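Local coordinates for protein serine acetyltransferase (Entamoeba histolytica, PDB 3Q1X) that probably transfers an acetyl group to the hydroxyl of L-serine in cysteine biosynthesis, and carries a left-handed beta-helix, at residues 32-37 against 159-164; 140-143 against 149-152; 21-26 against 105-110; 9-14 against 99-104. All coordinates share one frame; numbering follows the deposited sequence.

Contact 1 (32-37 against 159-164); sequences KKVFTE and HSYTSI
Tyr161 meets Val34 and Phe35 where the last turn of helix 150-162 is about to hand the chain over to the left-handed parallel beta-helix. The partner segment is the loop that leads into helix 36-45, so the contact joins the N-terminal part of the helical domain to the doorway of the beta-helix. Tyr161 carries CG anti to its own backbone N (chi1 -170°), which sends the ring out from the helix toward the loop. There the far end of the ring lies crosswise to Val34: Val34 CG1 sits 3.4 Å from Tyr161 OH and 3.7 Å from Tyr161 CZ. Valine suits the spot: its CG1 methyl, anti to the carbonyl carbon (chi1 -65°), is set toward the tyrosine, and the side chain also packs on Arg42. Phe35 approaches the other end of the same side chain, its CE2 lying 3.8 Å from Tyr161 CB. The phenyl ring also packs on Ser157 and Val158 one turn back and on Val135 of helix 128-144, and Glu37 OE1 lies in its plane, at the edge. No hydrogen bond crosses the contact; van der Waals packing carries it. Neighbouring subunits come close here: Ser163 OG bonds to Ser163 OG of each of the other two subunits. Just past Tyr161 the helix ends in an ST turn, in which Ile164 N donates to Thr162 OG1 at 3.2 Å with an N-H...O angle of 155°.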
loop_
_atom_site.group_PDB
_atom_site.type_symbol
_atom_site.label_atom_id
_atom_site.label_comp_id
_atom_site.label_asym_id
_atom_site.label_seq_id
_atom_site.Cartn_x
_atom_site.Cartn_y
_atom_site.Cartn_z
ATOM N N LYS A 32 -4.792 -18.664 3.987
ATOM C CA LYS A 32 -4.847 -17.326 3.420
ATOM C C LYS A 32 -5.079 -17.414 1.909
ATOM O O LYS A 32 -4.740 -18.422 1.272
ATOM C CB LYS A 32 -3.545 -16.560 3.715
ATOM C CG LYS A 32 -2.993 -16.666 5.163
ATOM C CD LYS A 32 -4.015 -16.338 6.267
ATOM C CE LYS A 32 -4.529 -14.905 6.205
ATOM N NZ LYS A 32 -3.832 -13.992 7.153
ATOM N N LYS A 33 -5.665 -16.359 1.349
ATOM C CA LYS A 33 -5.833 -16.239 -0.096
ATOM C C LYS A 33 -5.231 -14.920 -0.561
ATOM O O LYS A 33 -5.719 -13.843 -0.214
ATOM C CB LYS A 33 -7.311 -16.328 -0.476
ATOM N N VAL A 34 -4.151 -15.017 -1.332
ATOM C CA VAL A 34 -3.496 -13.844 -1.911
ATOM C C VAL A 34 -3.446 -14.001 -3.433
ATOM O O VAL A 34 -3.835 -15.050 -3.957
ATOM C CB VAL A 34 -2.072 -13.635 -1.333
ATOM C CG1 VAL A 34 -2.139 -13.304 0.164
ATOM C CG2 VAL A 34 -1.189 -14.845 -1.587
ATOM N N PHE A 35 -2.973 -12.974 -4.141
ATOM C CA PHE A 35 -2.869 -13.055 -5.602
ATOM C C PHE A 35 -2.152 -14.313 -6.103
ATOM O O PHE A 35 -1.256 -14.854 -5.439
ATOM C CB PHE A 35 -2.282 -11.774 -6.208
ATOM C CG PHE A 35 -0.847 -11.500 -5.832
ATOM C CD1 PHE A 35 0.189 -11.908 -6.661
ATOM C CD2 PHE A 35 -0.541 -10.761 -4.692
ATOM C CE1 PHE A 35 1.517 -11.625 -6.337
ATOM C CE2 PHE A 35 0.785 -10.477 -4.352
ATOM C CZ PHE A 35 1.814 -10.908 -5.179
ATOM N N THR A 36 -2.553 -14.759 -7.291
ATOM C CA THR A 36 -2.278 -16.121 -7.751
ATOM C C THR A 36 -0.807 -16.519 -7.681
ATOM O O THR A 36 -0.485 -17.562 -7.108
ATOM C CB THR A 36 -2.838 -16.379 -9.169
ATOM O OG1 THR A 36 -4.212 -15.984 -9.216
ATOM C CG2 THR A 36 -2.737 -17.858 -9.528
ATOM N N GLU A 37 0.072 -15.678 -8.232
ATOM C CA GLU A 37 1.497 -15.997 -8.333
ATOM C C GLU A 37 2.122 -16.241 -6.959
ATOM O O GLU A 37 2.845 -17.211 -6.781
ATOM C CB GLU A 37 2.267 -14.922 -9.108
ATOM C CG GLU A 37 1.803 -14.716 -10.566
ATOM C CD GLU A 37 0.721 -13.654 -10.723
ATOM O OE1 GLU A 37 -0.067 -13.419 -9.774
ATOM O OE2 GLU A 37 0.654 -13.040 -11.813
ATOM N N HIS A 159 3.354 -4.846 -5.830
ATOM C CA HIS A 159 3.255 -3.428 -5.540
ATOM C C HIS A 159 1.989 -3.091 -4.728
ATOM O O HIS A 159 2.060 -2.405 -3.708
ATOM C CB HIS A 159 3.305 -2.689 -6.887
ATOM C CG HIS A 159 3.645 -1.232 -6.807
ATOM N ND1 HIS A 159 4.218 -0.637 -5.703
ATOM C CD2 HIS A 159 3.528 -0.258 -7.739
ATOM C CE1 HIS A 159 4.405 0.647 -5.949
ATOM N NE2 HIS A 159 3.997 0.904 -7.177
ATOM N N SER A 160 0.838 -3.616 -5.152
ATOM C CA SER A 160 -0.439 -3.357 -4.459
ATOM C C SER A 160 -0.503 -4.018 -3.083
ATOM O O SER A 160 -1.029 -3.449 -2.123
ATOM C CB SER A 160 -1.621 -3.838 -5.311
ATOM O OG SER A 160 -1.707 -3.128 -6.539
ATOM N N TYR A 161 0.045 -5.228 -3.003
ATOM C CA TYR A 161 -0.018 -6.019 -1.767
ATOM C C TYR A 161 0.917 -5.536 -0.638
ATOM O O TYR A 161 0.550 -5.616 0.539
ATOM C CB TYR A 161 0.203 -7.507 -2.097
ATOM C CG TYR A 161 -0.075 -8.427 -0.935
ATOM C CD1 TYR A 161 -1.378 -8.597 -0.457
ATOM C CD2 TYR A 161 0.955 -9.111 -0.299
ATOM C CE1 TYR A 161 -1.648 -9.431 0.622
ATOM C CE2 TYR A 161 0.699 -9.957 0.787
ATOM C CZ TYR A 161 -0.605 -10.116 1.230
ATOM O OH TYR A 161 -0.861 -10.936 2.310
ATOM N N THR A 162 2.096 -5.029 -0.996
ATOM C CA THR A 162 3.170 -4.738 -0.033
ATOM C C THR A 162 3.681 -3.298 -0.129
ATOM O O THR A 162 4.459 -2.861 0.723
ATOM C CB THR A 162 4.387 -5.640 -0.312
ATOM O OG1 THR A 162 4.905 -5.327 -1.607
ATOM C CG2 THR A 162 4.000 -7.122 -0.261
ATOM N N SER A 163 3.275 -2.588 -1.179
ATOM C CA SER A 163 3.757 -1.217 -1.464
ATOM C C SER A 163 5.261 -1.165 -1.748
ATOM O O SER A 163 5.876 -0.093 -1.665
ATOM C CB SER A 163 3.383 -0.229 -0.339
ATOM O OG SER A 163 2.031 -0.368 0.052
ATOM N N ILE A 164 5.831 -2.329 -2.059
ATOM C CA ILE A 164 7.214 -2.487 -2.512
ATOM C C ILE A 164 7.207 -2.575 -4.043
ATOM O O ILE A 164 6.454 -3.366 -4.624
ATOM C CB ILE A 164 7.877 -3.743 -1.900
ATOM C CG1 ILE A 164 7.861 -3.686 -0.367
ATOM C CG2 ILE A 164 9.316 -3.933 -2.434
ATOM C CD1 ILE A 164 8.278 -4.984 0.290
#

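Contact 2 (140-143 against 149-152)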
loop_
_atom_site.group_PDB
_atom_site.type_symbol
_atom_site.label_atom_id
_atom_site.label_comp_id
_atom_site.label_asym_id
_atom_site.label_seq_id
_atom_site.Cartn_x
_atom_site.Cartn_y
_atom_site.Cartn_z
ATOM N N HIS A 140 11.763 -11.851 -12.538
ATOM C CA HIS A 140 13.060 -11.580 -13.153
ATOM C C HIS A 140 13.461 -12.600 -14.227
ATOM O O HIS A 140 14.065 -12.221 -15.238
ATOM C CB HIS A 140 14.164 -11.436 -12.098
ATOM C CG HIS A 140 15.482 -11.012 -12.667
ATOM N ND1 HIS A 140 15.667 -9.800 -13.294
ATOM C CD2 HIS A 140 16.674 -11.652 -12.723
ATOM C CE1 HIS A 140 16.918 -9.709 -13.709
ATOM N NE2 HIS A 140 17.553 -10.815 -13.366
ATOM N N VAL A 141 13.111 -13.876 -14.033
ATOM C CA VAL A 141 13.404 -14.905 -15.058
ATOM C C VAL A 141 12.641 -14.617 -16.360
ATOM O O VAL A 141 13.187 -14.764 -17.458
ATOM C CB VAL A 141 13.159 -16.349 -14.547
ATOM C CG1 VAL A 141 13.526 -17.367 -15.615
ATOM C CG2 VAL A 141 13.987 -16.614 -13.307
ATOM N N LEU A 142 11.384 -14.195 -16.225
ATOM C CA LEU A 142 10.606 -13.706 -17.357
ATOM C C LEU A 142 11.296 -12.540 -18.059
ATOM O O LEU A 142 11.418 -12.541 -19.290
ATOM C CB LEU A 142 9.194 -13.309 -16.926
ATOM C CG LEU A 142 8.201 -14.451 -16.718
ATOM C CD1 LEU A 142 6.879 -13.896 -16.247
ATOM C CD2 LEU A 142 8.014 -15.235 -18.009
ATOM N N TYR A 143 11.763 -11.562 -17.284
ATOM C CA TYR A 143 12.451 -10.413 -17.854
ATOM C C TYR A 143 13.701 -10.883 -18.602
ATOM O O TYR A 143 13.964 -10.455 -19.730
ATOM C CB TYR A 143 12.814 -9.374 -16.780
ATOM C CG TYR A 143 13.325 -8.072 -17.369
ATOM C CD1 TYR A 143 12.451 -7.021 -17.666
ATOM C CD2 TYR A 143 14.680 -7.909 -17.668
ATOM C CE1 TYR A 143 12.923 -5.829 -18.229
ATOM C CE2 TYR A 143 15.157 -6.736 -18.233
ATOM C CZ TYR A 143 14.283 -5.699 -18.506
ATOM O OH TYR A 143 14.769 -4.541 -19.068
ATOM N N TYR A 149 5.981 -7.333 -20.498
ATOM C CA TYR A 149 4.621 -6.959 -20.124
ATOM C C TYR A 149 4.094 -7.681 -18.882
ATOM O O TYR A 149 3.827 -7.050 -17.839
ATOM C CB TYR A 149 3.682 -7.186 -21.307
ATOM C CG TYR A 149 3.803 -6.117 -22.377
ATOM C CD1 TYR A 149 4.842 -6.159 -23.307
ATOM C CD2 TYR A 149 2.888 -5.068 -22.457
ATOM C CE1 TYR A 149 4.976 -5.181 -24.285
ATOM C CE2 TYR A 149 3.012 -4.077 -23.444
ATOM C CZ TYR A 149 4.065 -4.148 -24.350
ATOM O OH TYR A 149 4.216 -3.191 -25.333
ATOM N N TYR A 150 3.921 -8.997 -18.990
ATOM C CA TYR A 150 3.342 -9.748 -17.880
ATOM C C TYR A 150 4.224 -9.722 -16.621
ATOM O O TYR A 150 3.698 -9.627 -15.505
ATOM C CB TYR A 150 2.920 -11.177 -18.291
ATOM C CG TYR A 150 2.581 -12.045 -17.100
ATOM C CD1 TYR A 150 1.492 -11.750 -16.269
ATOM C CD2 TYR A 150 3.369 -13.142 -16.787
ATOM C CE1 TYR A 150 1.210 -12.543 -15.149
ATOM C CE2 TYR A 150 3.090 -13.938 -15.695
ATOM C CZ TYR A 150 2.018 -13.640 -14.878
ATOM O OH TYR A 150 1.773 -14.449 -13.789
ATOM N N CYS A 151 5.552 -9.772 -16.790
ATOM C CA CYS A 151 6.468 -9.692 -15.631
ATOM C C CYS A 151 6.296 -8.376 -14.863
ATOM O O CYS A 151 6.410 -8.355 -13.639
ATOM C CB CYS A 151 7.942 -9.928 -16.024
ATOM S SG CYS A 151 8.686 -8.688 -17.150
ATOM N N ARG A 152 5.985 -7.292 -15.576
ATOM C CA ARG A 152 5.639 -6.043 -14.906
ATOM C C ARG A 152 4.287 -6.120 -14.188
ATOM O O ARG A 152 4.161 -5.628 -13.064
ATOM C CB ARG A 152 5.674 -4.852 -15.870
ATOM C CG ARG A 152 5.242 -3.538 -15.214
ATOM C CD ARG A 152 6.219 -3.043 -14.136
ATOM N NE ARG A 152 5.798 -1.756 -13.568
ATOM C CZ ARG A 152 6.085 -0.559 -14.082
ATOM N NH1 ARG A 152 6.815 -0.444 -15.190
ATOM N NH2 ARG A 152 5.637 0.534 -13.484
#
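Leu142 and Cys151 bring two consecutive helices together, CB against CB at 3.7 Å, in an antiparallel helical hairpin with a short connection. The small cysteine lets the backbones approach closely, and the CA atoms of Leu142 and Cys151 are 6.0 Å apart. Leu142 CD1 rests at a slant against the Tyr150 ring, 3.6 Å from Tyr150 CD2 and 3.8 Å from Tyr150 CE2. On the other flank Cys151 SG, lodged between its own N and carbonyl carbon (chi1 64°), points at Tyr143. The sulfur-aromatic contact is edge-on: SG lies 4.1 Å from Tyr143 CD1, and the line from it to the ring centroid, 5.5 Å long, is 82° off the ring normal.

Second-shell polar groups hold these side chains. Tyr150 OH bonds to Glu37 OE2 and Tyr143 OH to Glu188 OE1, so each ring offers its carbons to the hairpin while its hydroxyl is tied to a carboxylate. Glu147, in the connection, accepts from the backbone N atoms of Tyr149, Tyr150 and Cys151 and so probably helps fix the start of the second helix. Arg148 adds a cation-pi contact to Tyr143, whose side chain is about 9 Å from a bound serine. Further out, Leu142 packs on Cys88 and Ile92 of helix 82-113, Tyr150 on helix 59-79, and Cys151 on Pro168, in the loop between strands 165-166 and 171-172 of the beta-helix.

Contact 3 (21-26 against 105-110); sequences DAFHSK and TDLIAA
The ring of Phe23 meets helix 82-113 with its edge: Leu107 CD1 lies in the ring plane, 3.9 Å from Phe23 CE1 and 4.1 Å from Phe23 CD1, and Ile108 CG1 is a looser neighbour near the same plane, 4.4 Å from Phe23 CZ. Ile108 is exposed at the margin of the contact, while Phe23 and Leu107 are buried. One face is taken by Lys104, one turn earlier on that helix, in a cation-pi contact. The two buried side chains run antiparallel alongside one another and touch through the leucine's CD1 methyl. Phe23 closes a short 3-10 turn, held by His24 N donating to Asp21 O at 2.8 Å. Phe23 CG lies anti to the carbonyl carbon (chi1 -60°), and from there the ring extends from the loop to the helix.

The partners suit their places. Leu107 also packs on Ile123 and Ile124 of helix 120-126 and on Phe46, so its branched end belongs to a buried apolar layer, while Phe23 adds Leu120 to the same neighbourhood. His24, next in the chain, bonds through ND1 to Asp48 OD2, which also accepts from Ser25 N. The connection between helices 2-18 and 36-45 is thus laid against the long helix of the helical domain. Between the segments hydrocarbon meets hydrocarbon, so the contact rests on dispersion and the exclusion of water; Lys104 probably adds a favourable electrostatic attraction to the ring face.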
loop_
_atom_site.group_PDB
_atom_site.type_symbol
_atom_site.label_atom_id
_atom_site.label_comp_id
_atom_site.label_asym_id
_atom_site.label_seq_id
_atom_site.Cartn_x
_atom_site.Cartn_y
_atom_site.Cartn_z
ATOM N N ASP A 21 15.663 -27.913 9.818
ATOM C CA ASP A 21 14.370 -27.910 10.529
ATOM C C ASP A 21 13.684 -26.543 10.592
ATOM O O ASP A 21 12.453 -26.470 10.627
ATOM C CB ASP A 21 14.532 -28.507 11.929
ATOM C CG ASP A 21 15.554 -29.620 11.949
ATOM O OD1 ASP A 21 15.175 -30.785 11.685
ATOM O OD2 ASP A 21 16.751 -29.316 12.169
ATOM N N ALA A 22 14.487 -25.481 10.598
ATOM C CA ALA A 22 13.991 -24.103 10.602
ATOM C C ALA A 22 13.114 -23.775 9.391
ATOM O O ALA A 22 12.306 -22.839 9.439
ATOM C CB ALA A 22 15.154 -23.128 10.694
ATOM N N PHE A 23 13.267 -24.556 8.321
ATOM C CA PHE A 23 12.493 -24.373 7.097
ATOM C C PHE A 23 11.304 -25.336 7.063
ATOM O O PHE A 23 10.621 -25.462 6.049
ATOM C CB PHE A 23 13.390 -24.557 5.866
ATOM C CG PHE A 23 14.538 -23.590 5.808
ATOM C CD1 PHE A 23 14.363 -22.312 5.268
ATOM C CD2 PHE A 23 15.798 -23.947 6.292
ATOM C CE1 PHE A 23 15.421 -21.411 5.211
ATOM C CE2 PHE A 23 16.860 -23.045 6.241
ATOM C CZ PHE A 23 16.674 -21.776 5.701
ATOM N N HIS A 24 11.061 -25.999 8.190
ATOM C CA HIS A 24 9.971 -26.954 8.300
ATOM C C HIS A 24 9.039 -26.613 9.465
ATOM O O HIS A 24 9.413 -25.887 10.391
ATOM C CB HIS A 24 10.520 -28.377 8.488
ATOM C CG HIS A 24 11.084 -28.992 7.241
ATOM N ND1 HIS A 24 10.353 -29.141 6.082
ATOM C CD2 HIS A 24 12.300 -29.535 6.991
ATOM C CE1 HIS A 24 11.099 -29.736 5.168
ATOM N NE2 HIS A 24 12.286 -29.979 5.691
ATOM N N SER A 25 7.825 -27.152 9.401
ATOM C CA SER A 25 6.866 -27.064 10.497
ATOM C C SER A 25 5.846 -28.197 10.433
ATOM O O SER A 25 5.440 -28.614 9.344
ATOM C CB SER A 25 6.128 -25.727 10.459
ATOM O OG SER A 25 5.355 -25.549 11.630
ATOM N N LYS A 26 5.434 -28.676 11.608
ATOM C CA LYS A 26 4.331 -29.642 11.727
ATOM C C LYS A 26 2.991 -28.935 11.942
ATOM O O LYS A 26 1.939 -29.585 12.013
ATOM C CB LYS A 26 4.571 -30.593 12.906
ATOM C CG LYS A 26 5.848 -31.411 12.839
ATOM C CD LYS A 26 6.053 -32.160 14.143
ATOM C CE LYS A 26 7.336 -32.970 14.145
ATOM N NZ LYS A 26 7.316 -33.988 15.232
ATOM N N THR A 105 18.471 -18.203 1.526
ATOM C CA THR A 105 19.453 -17.200 1.975
ATOM C C THR A 105 18.787 -15.862 2.317
ATOM O O THR A 105 19.168 -15.204 3.295
ATOM C CB THR A 105 20.605 -16.961 0.958
ATOM O OG1 THR A 105 20.127 -16.234 -0.183
ATOM C CG2 THR A 105 21.261 -18.276 0.511
ATOM N N ASP A 106 17.796 -15.455 1.524
ATOM C CA ASP A 106 17.011 -14.254 1.839
ATOM C C ASP A 106 16.347 -14.352 3.220
ATOM O O ASP A 106 16.288 -13.370 3.973
ATOM C CB ASP A 106 15.951 -13.993 0.761
ATOM C CG ASP A 106 16.549 -13.855 -0.632
ATOM O OD1 ASP A 106 17.662 -13.299 -0.777
ATOM O OD2 ASP A 106 15.908 -14.310 -1.595
ATOM N N LEU A 107 15.842 -15.536 3.552
ATOM C CA LEU A 107 15.239 -15.761 4.867
ATOM C C LEU A 107 16.257 -15.647 5.989
ATOM O O LEU A 107 16.007 -14.979 6.994
ATOM C CB LEU A 107 14.542 -17.115 4.924
ATOM C CG LEU A 107 13.243 -17.262 4.155
ATOM C CD1 LEU A 107 12.916 -18.722 4.051
ATOM C CD2 LEU A 107 12.086 -16.507 4.829
ATOM N N ILE A 108 17.406 -16.286 5.803
ATOM C CA ILE A 108 18.532 -16.164 6.734
ATOM C C ILE A 108 18.883 -14.696 6.981
ATOM O O ILE A 108 19.030 -14.272 8.135
ATOM C CB ILE A 108 19.763 -16.936 6.214
ATOM C CG1 ILE A 108 19.446 -18.435 6.199
ATOM C CG2 ILE A 108 20.988 -16.647 7.085
ATOM C CD1 ILE A 108 20.391 -19.283 5.369
ATOM N N ALA A 109 18.967 -13.922 5.897
ATOM C CA ALA A 109 19.263 -12.493 5.968
ATOM C C ALA A 109 18.174 -11.723 6.719
ATOM O O ALA A 109 18.471 -10.823 7.508
ATOM C CB ALA A 109 19.443 -11.916 4.565
ATOM N N ALA A 110 16.917 -12.079 6.469
ATOM C CA ALA A 110 15.784 -11.442 7.142
ATOM C C ALA A 110 15.858 -11.664 8.649
ATOM O O ALA A 110 15.766 -10.718 9.425
ATOM C CB ALA A 110 14.473 -11.973 6.592
#

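Contact 4 (9-14 against 99-104); sequences AHQLYE and IKRTLK
Lys100 starts its contact with Leu12 at the base: CB touches Leu12 CD2 at 4.0 Å, the leucine coming across the lysine stem at a slant. From CB the chain sets out with CG anti to the backbone N, bends at chi2 (67°), and carries its aliphatic stem past Met15 and Phe45. A second bend, at chi4 (-46°), brings NZ round to a water molecule 2.8 Å away. That water accepts from NZ and donates to Leu12 O at 2.7 Å, so the backbone carbonyl of one helix is linked to the ammonium of the other. NZ also forms a salt bridge with Asp19 OD2, just beyond helix 2-18. A long lysine suits the place, its hydrocarbon stem packed and its charged end reaching carboxylate and water.

The two segments belong to helices 2-18 and 82-113 of the helical domain, and they run in the same general direction. Leu12 reaches across with CD2 and packs on Ile44 of helix 36-45 as well.

Nearer the surface, Gln11 stretches out until its NE2 lies in the plane of the Arg101 guanidinium, at the edge, 3.9 Å from NH1. Its amide is turned 46° from that plane; no hydrogen bond forms.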
loop_
_atom_site.group_PDB
_atom_site.type_symbol
_atom_site.label_atom_id
_atom_site.label_comp_id
_atom_site.label_asym_id
_atom_site.label_seq_id
_atom_site.Cartn_x
_atom_site.Cartn_y
_atom_site.Cartn_z
ATOM N N ALA A 9 9.570 -30.643 -10.030
ATOM C CA ALA A 9 8.857 -30.885 -8.769
ATOM C C ALA A 9 9.529 -31.966 -7.931
ATOM O O ALA A 9 9.525 -31.896 -6.703
ATOM C CB ALA A 9 7.408 -31.255 -9.028
ATOM N N HIS A 10 10.096 -32.969 -8.603
ATOM C CA HIS A 10 10.871 -33.995 -7.916
ATOM C C HIS A 10 12.095 -33.400 -7.207
ATOM O O HIS A 10 12.337 -33.714 -6.042
ATOM C CB HIS A 10 11.293 -35.117 -8.868
ATOM C CG HIS A 10 12.163 -36.148 -8.217
ATOM N ND1 HIS A 10 11.678 -37.063 -7.308
ATOM C CD2 HIS A 10 13.492 -36.388 -8.318
ATOM C CE1 HIS A 10 12.668 -37.829 -6.886
ATOM N NE2 HIS A 10 13.780 -37.441 -7.483
ATOM N N GLN A 11 12.852 -32.555 -7.913
ATOM C CA GLN A 11 14.042 -31.899 -7.352
ATOM C C GLN A 11 13.689 -30.994 -6.166
ATOM O O GLN A 11 14.307 -31.093 -5.106
ATOM C CB GLN A 11 14.823 -31.122 -8.425
ATOM C CG GLN A 11 16.001 -30.326 -7.852
ATOM C CD GLN A 11 16.980 -29.818 -8.899
ATOM O OE1 GLN A 11 16.690 -29.805 -10.097
ATOM N NE2 GLN A 11 18.147 -29.370 -8.439
ATOM N N LEU A 12 12.687 -30.136 -6.354
ATOM C CA LEU A 12 12.179 -29.261 -5.291
ATOM C C LEU A 12 11.702 -30.055 -4.067
ATOM O O LEU A 12 11.924 -29.645 -2.920
ATOM C CB LEU A 12 11.053 -28.371 -5.828
ATOM C CG LEU A 12 11.416 -27.232 -6.790
ATOM C CD1 LEU A 12 10.152 -26.610 -7.382
ATOM C CD2 LEU A 12 12.276 -26.156 -6.134
ATOM N N TYR A 13 11.067 -31.197 -4.309
ATOM C CA TYR A 13 10.615 -32.048 -3.210
ATOM C C TYR A 13 11.776 -32.633 -2.402
ATOM O O TYR A 13 11.730 -32.656 -1.165
ATOM C CB TYR A 13 9.689 -33.157 -3.719
ATOM C CG TYR A 13 9.164 -34.050 -2.617
ATOM C CD1 TYR A 13 8.218 -33.581 -1.705
ATOM C CD2 TYR A 13 9.621 -35.361 -2.483
ATOM C CE1 TYR A 13 7.738 -34.399 -0.684
ATOM C CE2 TYR A 13 9.147 -36.186 -1.469
ATOM C CZ TYR A 13 8.205 -35.698 -0.575
ATOM O OH TYR A 13 7.735 -36.510 0.428
ATOM N N GLU A 14 12.804 -33.107 -3.108
ATOM C CA GLU A 14 14.012 -33.650 -2.485
ATOM C C GLU A 14 14.760 -32.583 -1.685
ATOM O O GLU A 14 15.308 -32.868 -0.614
ATOM C CB GLU A 14 14.929 -34.270 -3.546
ATOM C CG GLU A 14 14.474 -35.644 -4.049
ATOM C CD GLU A 14 14.488 -36.716 -2.962
ATOM O OE1 GLU A 14 15.552 -36.936 -2.342
ATOM O OE2 GLU A 14 13.431 -37.344 -2.729
ATOM N N ILE A 99 16.434 -20.649 -7.482
ATOM C CA ILE A 99 15.635 -19.652 -6.770
ATOM C C ILE A 99 15.297 -20.120 -5.349
ATOM O O ILE A 99 15.408 -19.347 -4.397
ATOM C CB ILE A 99 14.367 -19.268 -7.574
ATOM C CG1 ILE A 99 14.787 -18.608 -8.895
ATOM C CG2 ILE A 99 13.450 -18.371 -6.737
ATOM C CD1 ILE A 99 13.678 -18.447 -9.909
ATOM N N LYS A 100 14.897 -21.386 -5.209
ATOM C CA LYS A 100 14.610 -21.965 -3.890
ATOM C C LYS A 100 15.811 -21.801 -2.943
ATOM O O LYS A 100 15.657 -21.363 -1.805
ATOM C CB LYS A 100 14.223 -23.446 -4.018
ATOM C CG LYS A 100 14.133 -24.206 -2.689
ATOM C CD LYS A 100 12.980 -23.698 -1.821
ATOM C CE LYS A 100 13.106 -24.203 -0.391
ATOM N NZ LYS A 100 13.416 -25.657 -0.327
ATOM N N ARG A 101 17.003 -22.146 -3.435
ATOM C CA ARG A 101 18.240 -21.966 -2.665
ATOM C C ARG A 101 18.457 -20.493 -2.296
ATOM O O ARG A 101 18.773 -20.170 -1.146
ATOM C CB ARG A 101 19.437 -22.535 -3.440
ATOM C CG ARG A 101 19.393 -24.057 -3.557
ATOM C CD ARG A 101 20.620 -24.669 -4.239
ATOM N NE ARG A 101 20.633 -24.490 -5.692
ATOM C CZ ARG A 101 20.244 -25.402 -6.588
ATOM N NH1 ARG A 101 19.805 -26.599 -6.209
ATOM N NH2 ARG A 101 20.304 -25.115 -7.878
ATOM N N THR A 102 18.229 -19.596 -3.253
ATOM C CA THR A 102 18.424 -18.177 -2.991
ATOM C C THR A 102 17.416 -17.664 -1.964
ATOM O O THR A 102 17.766 -16.862 -1.091
ATOM C CB THR A 102 18.311 -17.338 -4.273
ATOM O OG1 THR A 102 19.246 -17.822 -5.235
ATOM C CG2 THR A 102 18.610 -15.876 -3.979
ATOM N N LEU A 103 16.170 -18.123 -2.073
ATOM C CA LEU A 103 15.119 -17.679 -1.151
ATOM C C LEU A 103 15.433 -18.099 0.286
ATOM O O LEU A 103 15.109 -17.378 1.233
ATOM C CB LEU A 103 13.744 -18.195 -1.586
ATOM C CG LEU A 103 13.091 -17.453 -2.759
ATOM C CD1 LEU A 103 11.810 -18.165 -3.157
ATOM C CD2 LEU A 103 12.798 -15.989 -2.427
ATOM N N LYS A 104 16.082 -19.252 0.444
ATOM C CA LYS A 104 16.538 -19.670 1.770
ATOM C C LYS A 104 17.521 -18.654 2.347
ATOM O O LYS A 104 17.410 -18.292 3.524
ATOM C CB LYS A 104 17.159 -21.072 1.729
ATOM C CG LYS A 104 16.122 -22.177 1.656
ATOM C CD LYS A 104 16.785 -23.542 1.545
ATOM C CE LYS A 104 17.319 -24.013 2.887
ATOM N NZ LYS A 104 18.158 -25.247 2.750
HETATM O O HOH W 1 11.885 -27.049 -2.153
#

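How the contacts relate
From the N terminus, helix 2-18 opens contact 4, the following loop opens contact 3, and residues 32-37 open contact 1 before any of the three has closed. Helix 82-113 then closes contact 4 at 99-104 and contact 3 at 105-110, so these two cross each other and each crosses contact 1. Contact 2 opens and closes later, wholly within the span of contact 1, whose second segment runs from the end of helix 150-162 into the turn before the beta-helix. Contacts 1 and 2 share that helix and meet at Glu37 and Tyr150; contacts 2 and 4 meet where Val141 packs on Ile99. Together they tie the early helices to the long helix and the hairpin.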